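Long-range contacts in putative oxygenase (Streptomyces viridochromogenes Tue57, PDB 4XAA), which probably acts as an iron- and 2-oxoglutarate-dependent dioxygenase of the phytanoyl-CoA dioxygenase family in orthosomycin biosynthesis, a pathway that involves oxidative cyclizations: residues 20-25 against 184-189; 33-38 against 78-83; 102-107 against 212-217; 114-119 against 204-209; 124-129 against 191-196. All blocks are in the same frame, centred on the assembly; numbering follows the deposited sequence.

Contact 1 (20-25 against 184-189); sequences FANAGP and QGDVVV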
# COMPACT_ATOMS: atom_id res chain seq x y z
N PHE A 20 0.04 -8.55 8.58
CA PHE A 20 -0.18 -7.13 8.33
C PHE A 20 -0.34 -6.38 9.65
O PHE A 20 -0.81 -6.96 10.62
CB PHE A 20 -1.42 -6.92 7.46
CG PHE A 20 -2.70 -7.36 8.12
CD1 PHE A 20 -3.08 -8.69 8.11
CD2 PHE A 20 -3.50 -6.44 8.77
CE1 PHE A 20 -4.26 -9.10 8.73
CE2 PHE A 20 -4.68 -6.85 9.40
CZ PHE A 20 -5.06 -8.17 9.38
N ALA A 21 0.03 -5.10 9.69
CA ALA A 21 -0.29 -4.28 10.86
C ALA A 21 -0.27 -2.78 10.57
O ALA A 21 0.54 -2.29 9.80
CB ALA A 21 0.66 -4.59 11.99
N ASN A 22 -1.19 -2.05 11.20
CA ASN A 22 -1.11 -0.59 11.20
C ASN A 22 -0.14 -0.15 12.28
O ASN A 22 -0.39 -0.37 13.46
CB ASN A 22 -2.48 0.04 11.42
CG ASN A 22 -2.47 1.54 11.24
OD1 ASN A 22 -1.41 2.17 11.19
ND2 ASN A 22 -3.65 2.13 11.15
N ALA A 23 0.96 0.46 11.87
CA ALA A 23 2.01 0.88 12.81
C ALA A 23 1.82 2.32 13.30
O ALA A 23 2.61 2.82 14.09
CB ALA A 23 3.38 0.75 12.17
N GLY A 24 0.79 2.99 12.80
CA GLY A 24 0.58 4.37 13.14
C GLY A 24 1.57 5.28 12.45
O GLY A 24 2.27 4.85 11.54
N PRO A 25 1.62 6.54 12.87
CA PRO A 25 2.48 7.57 12.29
C PRO A 25 3.97 7.24 12.39
O PRO A 25 4.42 6.62 13.36
CB PRO A 25 2.14 8.82 13.10
CG PRO A 25 0.78 8.55 13.67
CD PRO A 25 0.77 7.08 13.95
N GLN A 184 -4.93 9.34 8.05
CA GLN A 184 -3.85 9.96 7.30
C GLN A 184 -2.58 10.03 8.16
O GLN A 184 -2.60 10.51 9.28
CB GLN A 184 -4.27 11.36 6.84
CG GLN A 184 -3.11 12.23 6.39
CD GLN A 184 -3.54 13.59 5.86
OE1 GLN A 184 -4.68 13.78 5.43
NE2 GLN A 184 -2.62 14.54 5.88
N GLY A 185 -1.49 9.50 7.62
CA GLY A 185 -0.23 9.46 8.35
C GLY A 185 0.12 8.06 8.79
O GLY A 185 1.29 7.76 9.04
N ASP A 186 -0.88 7.19 8.90
CA ASP A 186 -0.63 5.81 9.28
C ASP A 186 0.24 5.11 8.26
O ASP A 186 0.19 5.40 7.07
CB ASP A 186 -1.93 5.04 9.45
CG ASP A 186 -2.69 5.46 10.69
OD1 ASP A 186 -2.12 6.19 11.54
OD2 ASP A 186 -3.86 5.04 10.83
N VAL A 187 1.08 4.21 8.74
CA VAL A 187 1.84 3.35 7.86
C VAL A 187 1.46 1.92 8.14
O VAL A 187 1.65 1.43 9.26
CB VAL A 187 3.35 3.55 8.04
CG1 VAL A 187 4.11 2.54 7.20
CG2 VAL A 187 3.74 4.97 7.66
N VAL A 188 0.87 1.26 7.15
CA VAL A 188 0.51 -0.14 7.26
C VAL A 188 1.66 -0.93 6.69
O VAL A 188 2.21 -0.57 5.66
CB VAL A 188 -0.76 -0.46 6.50
CG1 VAL A 188 -1.12 -1.94 6.64
CG2 VAL A 188 -1.87 0.43 7.01
N VAL A 189 2.04 -2.00 7.37
CA VAL A 189 3.07 -2.86 6.83
C VAL A 189 2.49 -4.26 6.66
O VAL A 189 1.89 -4.81 7.57
CB VAL A 189 4.33 -2.83 7.71
CG1 VAL A 189 3.95 -2.45 9.11
CG2 VAL A 189 5.09 -4.13 7.67
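The amide of N22 and the carboxylate of D186 are turned 68° against each other where strand 20-25 meets strand 186-191. N22 ND2 lies 2.9 Å from D186 OD2, an almost straight bond that leaves within the amide plane but comes down on the carboxylate from above its face. D186 OD2 also takes the backbone N of S183. The two strands run antiparallel at one margin of the major sheet of the double-stranded beta helix, with 20-25 as the outermost strand. A21 and V189 form a hydrogen-bonded pair, A21 N to V189 O 2.8 Å and V189 N to A21 O 2.9 Å, and their side chains face helices 8-18 and 90-100 through R14, F15 and F99. N22 and V188, a non-hydrogen-bonded pair, face the other way. A23 N then reaches V187 O at 2.9 Å. Beyond it the ladder bends: V187 N approaches G24 O from well above the carbonyl plane. The N22 side chain, with CG anti to the backbone N (chi1 -172°), points its amide along its own strand as well as across, and OD1 closes an Asx turn by accepting G24 N at 2.8 Å.

Contact 2 (33-38 against 78-83); sequences ARLKAG and QDWAPE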
# COMPACT_ATOMS: atom_id res chain seq x y z
N ALA A 33 2.07 15.77 4.73
CA ALA A 33 1.30 16.79 4.03
C ALA A 33 1.95 17.12 2.70
O ALA A 33 1.27 17.34 1.70
CB ALA A 33 1.16 18.04 4.90
N ARG A 34 3.27 17.17 2.69
CA ARG A 34 4.01 17.44 1.46
C ARG A 34 3.92 16.25 0.50
O ARG A 34 3.73 16.44 -0.70
CB ARG A 34 5.46 17.78 1.78
CG ARG A 34 5.60 19.08 2.57
CD ARG A 34 7.06 19.35 2.94
NE ARG A 34 7.30 19.12 4.36
CZ ARG A 34 8.42 18.57 4.85
NH1 ARG A 34 9.39 18.20 4.02
NH2 ARG A 34 8.56 18.40 6.17
N LEU A 35 4.02 15.03 1.02
CA LEU A 35 3.82 13.85 0.20
C LEU A 35 2.46 13.89 -0.49
O LEU A 35 2.35 13.62 -1.69
CB LEU A 35 3.96 12.58 1.03
CG LEU A 35 5.41 12.17 1.29
CD1 LEU A 35 5.49 10.94 2.16
CD2 LEU A 35 6.12 11.93 -0.04
N LYS A 36 1.43 14.24 0.28
CA LYS A 36 0.06 14.32 -0.23
C LYS A 36 0.00 15.31 -1.38
O LYS A 36 -0.56 15.03 -2.43
CB LYS A 36 -0.92 14.73 0.88
CG LYS A 36 -2.41 14.47 0.58
CD LYS A 36 -3.27 14.64 1.84
CE LYS A 36 -4.75 14.30 1.63
NZ LYS A 36 -5.52 15.33 0.86
N ALA A 37 0.61 16.48 -1.17
CA ALA A 37 0.65 17.53 -2.18
C ALA A 37 1.39 17.08 -3.44
O ALA A 37 0.95 17.37 -4.55
CB ALA A 37 1.31 18.76 -1.61
N GLY A 38 2.51 16.40 -3.25
CA GLY A 38 3.25 15.86 -4.37
C GLY A 38 2.40 14.84 -5.10
O GLY A 38 2.34 14.86 -6.32
N GLN A 78 9.37 9.39 -10.96
CA GLN A 78 8.45 10.34 -11.54
C GLN A 78 8.94 11.74 -11.25
O GLN A 78 9.76 11.96 -10.37
CB GLN A 78 7.03 10.13 -11.01
CG GLN A 78 6.47 8.73 -11.27
CD GLN A 78 6.39 8.37 -12.76
OE1 GLN A 78 6.03 9.19 -13.59
NE2 GLN A 78 6.74 7.13 -13.08
N ASP A 79 8.45 12.70 -12.02
CA ASP A 79 8.87 14.07 -11.83
C ASP A 79 8.03 14.74 -10.76
O ASP A 79 6.99 15.33 -11.07
CB ASP A 79 8.79 14.86 -13.14
CG ASP A 79 9.10 16.33 -12.94
OD1 ASP A 79 9.76 16.67 -11.92
OD2 ASP A 79 8.69 17.15 -13.79
N TRP A 80 8.47 14.66 -9.51
CA TRP A 80 7.79 15.39 -8.45
C TRP A 80 8.72 15.74 -7.31
O TRP A 80 8.33 15.74 -6.15
CB TRP A 80 6.58 14.61 -7.94
CG TRP A 80 6.82 13.25 -7.36
CD1 TRP A 80 7.33 12.16 -7.99
CD2 TRP A 80 6.46 12.82 -6.04
NE1 TRP A 80 7.36 11.08 -7.14
CE2 TRP A 80 6.82 11.46 -5.93
CE3 TRP A 80 5.89 13.46 -4.93
CZ2 TRP A 80 6.63 10.72 -4.76
CZ3 TRP A 80 5.71 12.73 -3.75
CH2 TRP A 80 6.08 11.37 -3.68
N ALA A 81 9.97 16.02 -7.66
CA ALA A 81 10.91 16.65 -6.74
C ALA A 81 10.41 18.05 -6.44
O ALA A 81 9.82 18.70 -7.30
CB ALA A 81 12.31 16.67 -7.35
N PRO A 82 10.65 18.55 -5.22
CA PRO A 82 11.43 17.93 -4.15
C PRO A 82 10.65 17.02 -3.19
O PRO A 82 11.29 16.37 -2.37
CB PRO A 82 11.98 19.14 -3.39
CG PRO A 82 10.88 20.14 -3.51
CD PRO A 82 10.30 19.95 -4.89
N GLU A 83 9.33 16.97 -3.28
CA GLU A 83 8.53 16.11 -2.40
C GLU A 83 8.91 14.64 -2.51
O GLU A 83 8.88 13.91 -1.51
CB GLU A 83 7.04 16.27 -2.69
CG GLU A 83 6.49 17.62 -2.31
CD GLU A 83 6.50 18.58 -3.46
OE1 GLU A 83 7.33 18.41 -4.37
OE2 GLU A 83 5.66 19.51 -3.46
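L35 and W80 meet through a methyl group and a ring edge. L35 CG stands anti to its carbonyl carbon (chi1 -80°), and although CB starts out away from the loop, the branch swings back: CD2 lies near the indole plane, 3.7 Å from W80 CH2. The same methyl also touches the backbone O of E83. W80 adopts a less common conformation, its CG lodged between the backbone N and the carbonyl carbon (chi1 60°), which carries the six-membered ring down onto helix 29-47. There CE3 comes within 3.6 Å of G38 CA, an oblique approach made close because G38 puts no side chain between ring and backbone. The indole NE1 is engaged by L75 O on the loop side. This is loop-on-helix packing: residues 78-83, in the connection between strand 68-72 and helix 90-100, cover one side of helix 29-47, whose K36 touches Q184 beside the major sheet. A cis peptide bond precedes P82, between the two loop residues that touch the helix. E83 CG stands anti to its carbonyl carbon (chi1 -68°), which lays it 3.4 Å from R34 O, an oxygen already bonded to G38 N. The chi2 bend then sends the carboxylate onward along the helix to a salt bridge of OE1 with R41. R34 brings its CB alongside E83 CG, while its guanidinium leads away to pair with D30.

Contact 3 (102-107 against 212-217); sequences GPVVPT and IEYADP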
# COMPACT_ATOMS: atom_id res chain seq x y z
N GLY A 102 15.42 -7.35 10.26
CA GLY A 102 16.74 -7.44 9.65
C GLY A 102 16.89 -6.31 8.67
O GLY A 102 15.95 -5.54 8.49
N PRO A 103 18.05 -6.20 8.02
CA PRO A 103 18.25 -5.11 7.07
C PRO A 103 17.40 -5.27 5.80
O PRO A 103 17.13 -6.38 5.35
CB PRO A 103 19.73 -5.22 6.74
CG PRO A 103 20.00 -6.69 6.86
CD PRO A 103 19.20 -7.11 8.06
N VAL A 104 16.96 -4.15 5.25
CA VAL A 104 16.12 -4.16 4.07
C VAL A 104 16.57 -3.08 3.09
O VAL A 104 17.21 -2.11 3.47
CB VAL A 104 14.62 -3.93 4.42
CG1 VAL A 104 14.07 -5.10 5.23
CG2 VAL A 104 14.42 -2.63 5.17
N VAL A 105 16.22 -3.28 1.82
CA VAL A 105 16.44 -2.29 0.79
C VAL A 105 15.13 -2.11 0.02
O VAL A 105 14.42 -3.09 -0.23
CB VAL A 105 17.59 -2.71 -0.16
CG1 VAL A 105 17.65 -1.80 -1.36
CG2 VAL A 105 18.93 -2.67 0.58
N PRO A 106 14.77 -0.86 -0.32
CA PRO A 106 13.54 -0.64 -1.09
C PRO A 106 13.64 -1.27 -2.48
O PRO A 106 14.70 -1.19 -3.09
CB PRO A 106 13.46 0.89 -1.18
CG PRO A 106 14.89 1.34 -1.05
CD PRO A 106 15.49 0.40 -0.05
N THR A 107 12.57 -1.87 -2.98
CA THR A 107 12.64 -2.55 -4.26
C THR A 107 11.61 -2.04 -5.27
O THR A 107 11.65 -2.41 -6.43
CB THR A 107 12.48 -4.07 -4.10
OG1 THR A 107 11.31 -4.33 -3.32
CG2 THR A 107 13.69 -4.65 -3.37
N ILE A 212 5.64 1.25 -0.76
CA ILE A 212 7.05 1.01 -1.00
C ILE A 212 7.35 -0.41 -0.56
O ILE A 212 6.96 -0.84 0.52
CB ILE A 212 7.95 2.06 -0.24
CG1 ILE A 212 7.59 3.49 -0.66
CG2 ILE A 212 9.43 1.83 -0.50
CD1 ILE A 212 8.54 4.55 -0.11
N GLU A 213 8.03 -1.16 -1.40
CA GLU A 213 8.37 -2.52 -1.01
C GLU A 213 9.80 -2.58 -0.49
O GLU A 213 10.71 -2.08 -1.13
CB GLU A 213 8.19 -3.47 -2.17
CG GLU A 213 8.55 -4.90 -1.85
CD GLU A 213 8.25 -5.84 -3.00
OE1 GLU A 213 7.06 -5.97 -3.36
OE2 GLU A 213 9.20 -6.42 -3.56
N TYR A 214 9.98 -3.18 0.69
CA TYR A 214 11.30 -3.34 1.28
C TYR A 214 11.63 -4.81 1.42
O TYR A 214 10.77 -5.60 1.82
CB TYR A 214 11.41 -2.67 2.65
CG TYR A 214 11.20 -1.18 2.61
CD1 TYR A 214 12.29 -0.29 2.53
CD2 TYR A 214 9.92 -0.65 2.66
CE1 TYR A 214 12.08 1.08 2.49
CE2 TYR A 214 9.71 0.70 2.62
CZ TYR A 214 10.78 1.56 2.54
OH TYR A 214 10.52 2.90 2.50
N ALA A 215 12.88 -5.16 1.13
CA ALA A 215 13.26 -6.56 1.05
C ALA A 215 14.58 -6.87 1.72
O ALA A 215 15.52 -6.09 1.64
CB ALA A 215 13.32 -7.00 -0.42
N ASP A 216 14.63 -8.02 2.39
CA ASP A 216 15.89 -8.66 2.72
C ASP A 216 16.72 -8.66 1.44
O ASP A 216 16.28 -9.21 0.44
CB ASP A 216 15.65 -10.08 3.23
CG ASP A 216 16.94 -10.79 3.64
OD1 ASP A 216 18.04 -10.36 3.26
OD2 ASP A 216 16.84 -11.81 4.35
N PRO A 217 17.92 -8.05 1.48
CA PRO A 217 18.78 -7.94 0.29
C PRO A 217 19.19 -9.30 -0.28
O PRO A 217 19.50 -9.38 -1.46
CB PRO A 217 20.01 -7.16 0.80
CG PRO A 217 19.53 -6.48 2.03
CD PRO A 217 18.50 -7.37 2.65
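T107 and E213 lie obliquely across each other, hydroxyl against carboxylate. T107 OG1 donates to E213 OE2 at 3.0 Å, meeting it on the anti side, 35° out of the carboxylate plane. The reach comes from E213, whose CG is anti to the backbone N (chi1 179°) with the chain extended beyond it; OE2 is shared with R128, which forms a salt bridge to it. On the same residue pair the backbones join as well, T107 N to E213 O at a short 2.6 Å. Strands 105-114 and 207-215 are antiparallel neighbours inside the major sheet of the double-stranded beta helix, and this contact fastens the start of one to the end of the other. V105 and A215 form the hydrogen-bonded pair, V105 N to A215 O 2.9 Å and A215 N to V105 O 2.9 Å. P106 and Y214 point together to the other face, where P106 CB lies 3.9 Å from Y214 CE1, and the tyrosine extends on to L92, A93 and A96 of helix 90-100. V104 comes up obliquely beside the same residue, its CB 3.9 Å from Y214 CB. Toward the outer end, V105 CG2 meets P217 CG at 4.1 Å, and P217 CD touches P103 O.

Contact 4 (114-119 against 204-209); sequences KEPYRA and GSWRRT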
# COMPACT_ATOMS: atom_id res chain seq x y z
N LYS A 114 -7.60 5.45 -5.11
CA LYS A 114 -9.03 5.31 -5.31
C LYS A 114 -9.61 6.66 -5.66
O LYS A 114 -9.73 7.51 -4.78
CB LYS A 114 -9.70 4.76 -4.05
CG LYS A 114 -9.12 3.47 -3.51
CD LYS A 114 -9.39 2.28 -4.44
CE LYS A 114 -8.78 1.00 -3.85
NZ LYS A 114 -9.44 -0.22 -4.37
N GLU A 115 -9.94 6.88 -6.94
CA GLU A 115 -10.69 8.06 -7.37
C GLU A 115 -12.03 8.08 -6.63
O GLU A 115 -12.54 7.03 -6.25
CB GLU A 115 -10.97 8.07 -8.89
CG GLU A 115 -9.76 8.12 -9.82
CD GLU A 115 -10.10 8.71 -11.19
OE1 GLU A 115 -9.20 8.84 -12.04
OE2 GLU A 115 -11.28 9.05 -11.42
N PRO A 116 -12.61 9.27 -6.43
CA PRO A 116 -13.94 9.32 -5.84
C PRO A 116 -14.95 8.64 -6.74
O PRO A 116 -14.77 8.73 -7.95
CB PRO A 116 -14.22 10.82 -5.72
CG PRO A 116 -12.88 11.44 -5.65
CD PRO A 116 -12.03 10.61 -6.59
N TYR A 117 -15.92 7.94 -6.17
CA TYR A 117 -17.06 7.38 -6.90
C TYR A 117 -16.76 6.22 -7.86
O TYR A 117 -17.54 5.27 -7.94
CB TYR A 117 -17.74 8.50 -7.68
CG TYR A 117 -18.21 9.62 -6.81
CD1 TYR A 117 -19.05 9.38 -5.72
CD2 TYR A 117 -17.82 10.93 -7.06
CE1 TYR A 117 -19.49 10.39 -4.92
CE2 TYR A 117 -18.26 11.96 -6.26
CZ TYR A 117 -19.10 11.68 -5.18
OH TYR A 117 -19.55 12.70 -4.36
N ARG A 118 -15.64 6.30 -8.57
CA ARG A 118 -15.42 5.43 -9.72
C ARG A 118 -14.38 4.34 -9.52
O ARG A 118 -14.08 3.59 -10.45
CB ARG A 118 -15.02 6.28 -10.93
CG ARG A 118 -16.04 7.34 -11.31
CD ARG A 118 -15.80 7.85 -12.70
NE ARG A 118 -14.44 8.37 -12.84
CZ ARG A 118 -13.79 8.44 -14.00
NH1 ARG A 118 -14.38 8.02 -15.11
NH2 ARG A 118 -12.56 8.92 -14.05
N ALA A 119 -13.83 4.23 -8.31
CA ALA A 119 -12.71 3.32 -8.12
C ALA A 119 -13.16 1.88 -8.14
O ALA A 119 -14.16 1.52 -7.53
CB ALA A 119 -11.99 3.63 -6.82
N GLY A 204 -17.37 9.62 -2.11
CA GLY A 204 -16.83 10.81 -2.74
C GLY A 204 -15.41 11.23 -2.41
O GLY A 204 -14.93 12.25 -2.91
N SER A 205 -14.72 10.44 -1.59
CA SER A 205 -13.38 10.82 -1.17
C SER A 205 -12.28 10.07 -1.94
O SER A 205 -12.52 8.99 -2.47
CB SER A 205 -13.22 10.59 0.34
OG SER A 205 -13.30 9.21 0.67
N TRP A 206 -11.10 10.67 -2.01
CA TRP A 206 -9.92 9.96 -2.49
C TRP A 206 -9.42 8.98 -1.45
O TRP A 206 -9.57 9.21 -0.25
CB TRP A 206 -8.78 10.93 -2.84
CG TRP A 206 -9.12 11.84 -3.95
CD1 TRP A 206 -9.81 13.01 -3.86
CD2 TRP A 206 -8.82 11.65 -5.33
NE1 TRP A 206 -9.95 13.56 -5.11
CE2 TRP A 206 -9.36 12.74 -6.03
CE3 TRP A 206 -8.15 10.65 -6.05
CZ2 TRP A 206 -9.25 12.87 -7.41
CZ3 TRP A 206 -8.04 10.79 -7.42
CH2 TRP A 206 -8.58 11.89 -8.08
N ARG A 207 -8.85 7.88 -1.90
CA ARG A 207 -7.93 7.16 -1.06
C ARG A 207 -6.58 7.14 -1.79
O ARG A 207 -6.47 6.56 -2.87
CB ARG A 207 -8.40 5.75 -0.72
CG ARG A 207 -7.43 5.05 0.24
CD ARG A 207 -7.62 3.55 0.35
NE ARG A 207 -6.51 2.93 1.08
CZ ARG A 207 -5.87 1.83 0.69
NH1 ARG A 207 -6.22 1.21 -0.43
NH2 ARG A 207 -4.87 1.34 1.43
N ARG A 208 -5.59 7.81 -1.22
CA ARG A 208 -4.27 7.87 -1.82
C ARG A 208 -3.26 7.23 -0.89
O ARG A 208 -3.22 7.54 0.30
CB ARG A 208 -3.87 9.30 -2.12
CG ARG A 208 -4.93 10.14 -2.83
CD ARG A 208 -4.39 11.53 -3.06
NE ARG A 208 -5.40 12.57 -3.23
CZ ARG A 208 -6.08 13.12 -2.23
NH1 ARG A 208 -5.89 12.70 -0.99
NH2 ARG A 208 -6.96 14.08 -2.48
N THR A 209 -2.43 6.36 -1.44
CA THR A 209 -1.47 5.60 -0.65
C THR A 209 -0.15 5.53 -1.41
O THR A 209 -0.14 5.35 -2.62
CB THR A 209 -2.01 4.17 -0.37
OG1 THR A 209 -3.22 4.27 0.39
CG2 THR A 209 -1.02 3.33 0.39
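K114 N donates to R207 O across 2.7 Å, an N-H directed within the carbonyl plane, and R207 N returns to K114 O at 3.0 Å on a lone pair. On one face of the sheet the two side chains run side by side in the same direction, K114 CG against R207 CB at 3.7 Å, before separating: the lysine bends at chi2 (-69°) and sends NZ to S198 OG, G199 O and A120 O, while the arginine continues extended. The two bonds close one antiparallel hydrogen-bonded bridge where strands 105-114 and 207-215 of the major sheet adjoin; past it both chains leave the sheet, 114-119 as a loop toward strand 122-125. Here side-chain rings carry the contact. P116 CD sits over the centre of the W206 six-membered ring, a CH-pi contact 3.5 Å from the centroid. The E115 chain lies alongside the same indole, CG to CZ3 4.0 Å, and its carboxylate is held by R118 NH2, which meets OE2 on the syn side, and by R66. Further out G204 CA rests over one face of the Y117 ring, 3.7 Å from the centroid, while G204 O touches P116 CB at 3.2 Å.

Contact 5 (124-129 against 191-196); sequences WHRDRV and DVRLVH. With NI (nickel (II) ion), chain B.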
# COMPACT_ATOMS: atom_id res chain seq x y z
N TRP A 124 -8.29 -9.90 -5.12
CA TRP A 124 -7.46 -10.56 -4.13
C TRP A 124 -6.22 -11.14 -4.79
O TRP A 124 -6.27 -11.60 -5.92
CB TRP A 124 -8.23 -11.66 -3.42
CG TRP A 124 -9.34 -11.10 -2.61
CD1 TRP A 124 -10.63 -10.88 -3.00
CD2 TRP A 124 -9.24 -10.65 -1.26
NE1 TRP A 124 -11.35 -10.34 -1.97
CE2 TRP A 124 -10.52 -10.18 -0.88
CE3 TRP A 124 -8.21 -10.61 -0.32
CZ2 TRP A 124 -10.79 -9.68 0.38
CZ3 TRP A 124 -8.48 -10.11 0.94
CH2 TRP A 124 -9.75 -9.65 1.28
N HIS A 125 -5.10 -11.11 -4.07
CA HIS A 125 -3.84 -11.61 -4.60
C HIS A 125 -2.81 -11.72 -3.49
O HIS A 125 -3.05 -11.27 -2.36
CB HIS A 125 -3.31 -10.69 -5.70
CG HIS A 125 -2.93 -9.32 -5.23
ND1 HIS A 125 -3.83 -8.29 -5.15
CD2 HIS A 125 -1.74 -8.82 -4.82
CE1 HIS A 125 -3.22 -7.20 -4.72
NE2 HIS A 125 -1.95 -7.49 -4.52
N ARG A 126 -1.69 -12.34 -3.82
CA ARG A 126 -0.50 -12.33 -3.01
C ARG A 126 0.49 -11.54 -3.83
O ARG A 126 0.56 -11.74 -5.04
CB ARG A 126 0.02 -13.74 -2.71
CG ARG A 126 -1.07 -14.67 -2.16
CD ARG A 126 -0.58 -16.09 -1.94
NE ARG A 126 -0.01 -16.24 -0.62
CZ ARG A 126 0.56 -17.36 -0.18
NH1 ARG A 126 0.63 -18.42 -0.97
NH2 ARG A 126 1.05 -17.41 1.06
N ASP A 127 1.21 -10.62 -3.19
CA ASP A 127 2.19 -9.81 -3.90
C ASP A 127 3.35 -10.66 -4.45
O ASP A 127 3.67 -10.58 -5.62
CB ASP A 127 2.71 -8.70 -2.99
CG ASP A 127 1.69 -7.61 -2.77
OD1 ASP A 127 0.81 -7.43 -3.64
OD2 ASP A 127 1.76 -6.92 -1.74
N ARG A 128 3.95 -11.48 -3.59
CA ARG A 128 5.02 -12.40 -3.99
C ARG A 128 4.94 -13.69 -3.19
O ARG A 128 4.55 -13.66 -2.01
CB ARG A 128 6.41 -11.78 -3.77
CG ARG A 128 6.80 -10.65 -4.69
CD ARG A 128 8.26 -10.78 -5.03
NE ARG A 128 9.06 -9.75 -4.39
CZ ARG A 128 10.35 -9.89 -4.09
NH1 ARG A 128 10.98 -11.04 -4.35
NH2 ARG A 128 11.00 -8.89 -3.53
N VAL A 129 5.31 -14.82 -3.80
CA VAL A 129 5.47 -16.05 -3.03
C VAL A 129 6.81 -16.74 -3.28
O VAL A 129 6.99 -17.88 -2.87
CB VAL A 129 4.36 -17.08 -3.31
CG1 VAL A 129 3.00 -16.50 -2.94
CG2 VAL A 129 4.40 -17.54 -4.75
N ASP A 191 3.05 -8.29 4.84
CA ASP A 191 3.93 -9.27 4.23
C ASP A 191 3.53 -9.44 2.76
O ASP A 191 2.35 -9.41 2.43
CB ASP A 191 3.85 -10.57 5.02
CG ASP A 191 4.96 -11.53 4.67
OD1 ASP A 191 5.11 -11.83 3.46
OD2 ASP A 191 5.68 -11.98 5.60
N VAL A 192 4.49 -9.60 1.85
CA VAL A 192 4.13 -9.71 0.44
C VAL A 192 3.40 -11.01 0.15
O VAL A 192 2.79 -11.14 -0.90
CB VAL A 192 5.37 -9.64 -0.48
CG1 VAL A 192 5.93 -8.22 -0.53
CG2 VAL A 192 6.41 -10.63 -0.04
N ARG A 193 3.46 -11.97 1.07
CA ARG A 193 2.82 -13.26 0.87
C ARG A 193 1.37 -13.22 1.30
O ARG A 193 0.64 -14.21 1.19
CB ARG A 193 3.55 -14.35 1.66
CG ARG A 193 5.00 -14.58 1.28
CD ARG A 193 5.61 -15.69 2.10
NE ARG A 193 4.90 -16.96 1.96
CZ ARG A 193 5.13 -17.84 0.99
NH1 ARG A 193 6.05 -17.59 0.07
NH2 ARG A 193 4.44 -18.97 0.93
N LEU A 194 0.95 -12.07 1.81
CA LEU A 194 -0.38 -11.97 2.39
C LEU A 194 -1.46 -11.94 1.31
O LEU A 194 -1.34 -11.25 0.30
CB LEU A 194 -0.46 -10.72 3.27
CG LEU A 194 -1.82 -10.41 3.90
CD1 LEU A 194 -2.08 -11.27 5.12
CD2 LEU A 194 -1.88 -8.92 4.25
N VAL A 195 -2.54 -12.70 1.53
CA VAL A 195 -3.71 -12.63 0.67
C VAL A 195 -4.49 -11.37 1.03
O VAL A 195 -4.89 -11.19 2.17
CB VAL A 195 -4.59 -13.86 0.80
CG1 VAL A 195 -5.83 -13.71 -0.05
CG2 VAL A 195 -3.81 -15.08 0.42
N HIS A 196 -4.66 -10.49 0.05
CA HIS A 196 -5.18 -9.16 0.32
C HIS A 196 -5.75 -8.55 -0.95
O HIS A 196 -5.42 -8.96 -2.05
CB HIS A 196 -4.09 -8.25 0.91
CG HIS A 196 -2.98 -7.95 -0.04
ND1 HIS A 196 -1.95 -8.84 -0.29
CD2 HIS A 196 -2.72 -6.87 -0.81
CE1 HIS A 196 -1.12 -8.32 -1.17
NE2 HIS A 196 -1.57 -7.12 -1.50
NI NI B . -0.89 -5.94 -3.29
O HOH W 1 0.39 -4.59 -2.07
O HOH W 2 -2.44 -3.93 -3.61
O HOH W 3 -0.55 -4.26 -4.91
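The metal centre of the enzyme is assembled here: H125 and D127 from one segment and H196 from the other bind nickel, probably standing in for the iron expected of this family. H125 NE2 and H196 NE2 each lie 2.2 Å from the metal ion and D127 OD1 2.3 Å, with three waters as the remaining ligands; one of these waters donates to D127 OD2. The imidazoles are oblique, their planes 61° apart, and the D127 side chain crosses that of H196 at about a right angle. In H196, CG lies between the backbone N and the carbonyl carbon (chi1 66°), which brings ND1 to L194 O at 2.6 Å, within the ring plane, and fixes the rotation of the imidazole. H125 ND1 is held by P123 O. Backbone bonds join the same two histidines, H125 N to H196 O and H196 N to H125 O, in an antiparallel pair of the minor sheet. Farther on, V192 O accepts R128 N at 2.9 Å and, weakly, D127 N, pinning the loop that carries the carboxylate. R126 NE reaches R193 O at 2.8 Å; the neighbouring guanidiniums share L162 O, and R193 also pairs with D164 and, through NH1, bonds V131 O. Two ligands separated by one residue and a distant second histidine, all on one side of the ion, form the HxD...H facial triad of the 2-oxoglutarate-dependent dioxygenases.

Contacts 1, 3 and 4 all build the major sheet: contact 1 adds its outermost strand, whereas contacts 3 and 4 join the same two strands, 105-114 and 207-215, near their two ends. Contact 1 is buried and rich in valine; contacts 3 and 4, partly exposed, add prolines and aromatic rings, with charged groups paired within a segment or outside the contact. Contact 2, also buried, lies outside the sheets and packs side chains on a helix without bonds across. Contact 5 alone holds the metal, linked to the minor sheet. It touches contact 1 through F20 on L194 and contact 3 through the R128–E213 salt bridge, while contact 2 sits on the opposite side of the chain's centre.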